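Local coordinates for single-stranded-DNA-specific exonuclease RecJ (Thermus thermophilus, PDB 2ZXP), which degrades single-stranded DNA exonucleolytically in the 5' to 3' direction with the help of divalent metal ions, at residues R478-R483 / A491-D496. Residues are numbered along the deposited sequence; the frame is centred on the assembly and turned at random.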
# COMPACT_ATOMS: atom_id res chain seq x y z
N ARG A 478 -9.49 18.12 16.96
CA ARG A 478 -9.98 16.74 16.96
C ARG A 478 -9.05 15.77 17.68
O ARG A 478 -9.47 14.70 18.09
CB ARG A 478 -10.19 16.25 15.54
CG ARG A 478 -11.35 16.87 14.82
CD ARG A 478 -10.99 18.17 14.16
NE ARG A 478 -11.97 18.49 13.12
CZ ARG A 478 -13.28 18.51 13.31
NH1 ARG A 478 -13.78 18.24 14.51
NH2 ARG A 478 -14.10 18.80 12.31
N HIS A 479 -7.78 16.14 17.80
CA HIS A 479 -6.80 15.28 18.45
C HIS A 479 -7.35 14.88 19.80
O HIS A 479 -7.82 15.73 20.56
CB HIS A 479 -5.49 16.02 18.65
CG HIS A 479 -4.28 15.15 18.48
ND1 HIS A 479 -4.25 13.83 18.88
CD2 HIS A 479 -3.07 15.41 17.94
CE1 HIS A 479 -3.08 13.31 18.59
NE2 HIS A 479 -2.34 14.24 18.02
N LEU A 480 -7.32 13.59 20.10
CA LEU A 480 -7.80 13.10 21.39
C LEU A 480 -7.27 11.71 21.69
O LEU A 480 -6.72 11.03 20.81
CB LEU A 480 -9.33 13.10 21.40
CG LEU A 480 -10.10 12.15 20.48
CD1 LEU A 480 -10.07 10.75 21.04
CD2 LEU A 480 -11.54 12.63 20.36
N ALA A 481 -7.45 11.28 22.93
CA ALA A 481 -6.98 9.97 23.34
C ALA A 481 -7.96 9.33 24.31
O ALA A 481 -8.68 10.02 25.03
CB ALA A 481 -5.60 10.11 23.99
N PHE A 482 -7.98 8.01 24.32
CA PHE A 482 -8.86 7.26 25.21
C PHE A 482 -8.33 5.85 25.32
O PHE A 482 -7.25 5.55 24.82
CB PHE A 482 -10.31 7.27 24.69
CG PHE A 482 -10.47 6.72 23.30
CD1 PHE A 482 -10.85 5.40 23.09
CD2 PHE A 482 -10.29 7.53 22.18
CE1 PHE A 482 -11.05 4.90 21.81
CE2 PHE A 482 -10.48 7.04 20.89
CZ PHE A 482 -10.86 5.73 20.71
N ARG A 483 -9.09 4.98 25.98
CA ARG A 483 -8.64 3.60 26.14
C ARG A 483 -9.75 2.61 25.86
O ARG A 483 -10.93 2.88 26.09
CB ARG A 483 -8.10 3.37 27.55
CG ARG A 483 -7.13 4.43 28.03
CD ARG A 483 -6.49 4.02 29.34
NE ARG A 483 -5.39 3.09 29.13
CZ ARG A 483 -4.17 3.46 28.72
NH1 ARG A 483 -3.92 4.74 28.50
NH2 ARG A 483 -3.22 2.55 28.54
N ALA A 491 -6.31 9.34 18.28
CA ALA A 491 -7.15 9.57 17.11
C ALA A 491 -7.53 11.02 16.84
O ALA A 491 -7.49 11.88 17.71
CB ALA A 491 -8.43 8.74 17.25
N TRP A 492 -7.94 11.24 15.60
CA TRP A 492 -8.42 12.52 15.14
C TRP A 492 -9.92 12.32 14.91
O TRP A 492 -10.34 11.93 13.83
CB TRP A 492 -7.72 12.90 13.83
CG TRP A 492 -6.28 13.14 14.05
CD1 TRP A 492 -5.29 12.20 14.15
CD2 TRP A 492 -5.66 14.41 14.32
NE1 TRP A 492 -4.09 12.81 14.47
CE2 TRP A 492 -4.30 14.16 14.57
CE3 TRP A 492 -6.13 15.73 14.36
CZ2 TRP A 492 -3.39 15.19 14.87
CZ3 TRP A 492 -5.24 16.75 14.66
CH2 TRP A 492 -3.88 16.47 14.91
N LYS A 493 -10.71 12.57 15.95
CA LYS A 493 -12.15 12.39 15.84
C LYS A 493 -12.69 13.16 14.65
O LYS A 493 -12.55 14.37 14.58
CB LYS A 493 -12.85 12.83 17.14
CG LYS A 493 -14.38 12.68 17.13
CD LYS A 493 -14.84 11.23 17.04
CE LYS A 493 -16.36 11.11 17.06
NZ LYS A 493 -17.05 11.71 15.87
N GLN A 494 -13.29 12.45 13.71
CA GLN A 494 -13.85 13.10 12.53
C GLN A 494 -14.96 14.04 12.98
O GLN A 494 -16.04 13.58 13.40
CB GLN A 494 -14.43 12.06 11.56
CG GLN A 494 -13.62 10.77 11.45
CD GLN A 494 -12.33 10.93 10.67
OE1 GLN A 494 -11.47 10.03 10.67
NE2 GLN A 494 -12.18 12.06 9.98
N GLY A 495 -14.69 15.34 12.90
CA GLY A 495 -15.65 16.37 13.28
C GLY A 495 -16.81 15.92 14.14
O GLY A 495 -17.79 15.39 13.64
N ASP A 496 -16.70 16.14 15.45
CA ASP A 496 -17.74 15.75 16.39
C ASP A 496 -17.21 15.76 17.81
O ASP A 496 -17.75 16.42 18.69
CB ASP A 496 -18.25 14.34 16.09
CG ASP A 496 -19.72 14.31 15.74
OD1 ASP A 496 -20.52 14.87 16.53
OD2 ASP A 496 -20.08 13.72 14.69
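Arg478 meets Lys493 at the open end of an antiparallel beta hairpin, strands 479-484 and 487-492, in the RecJ OB domain, away from the metal-binding residues. Its carbonyl O accepts a long hydrogen bond from Lys493 N (3.3 Å), the donor standing well above the carbonyl plane. The side chain, bent at chi2 (85°), turns one guanidinium face to Gly495 N, near the rim and without a hydrogen bond; its exact path is doubtful where it crowds Lys493 O. His479 and Trp492 form a non-hydrogen-bonded pair whose side chains share one face of the sheet. The imidazole and six-membered ring meet obliquely, offset toward each other's rims, with centroids 4.2 Å apart and planes at 39°, though their closest approach is too short to trust in detail; His479 CB sits over the indole face in a CH-pi contact. Leu480 points to the other face with Ala491, its hydrogen-bonded partner: Leu480 N donates to Ala491 O (2.9 Å), and Ala491 N returns a straighter bond to Leu480 O (3.1 Å). Ala491 also packs on Ala524 and Leu527 of strand 517-528, next in the sheet. With CG between backbone N and carbonyl carbon (chi1 66°), Leu480 brings CD2 tightly against Lys493 CB at 3.5 Å.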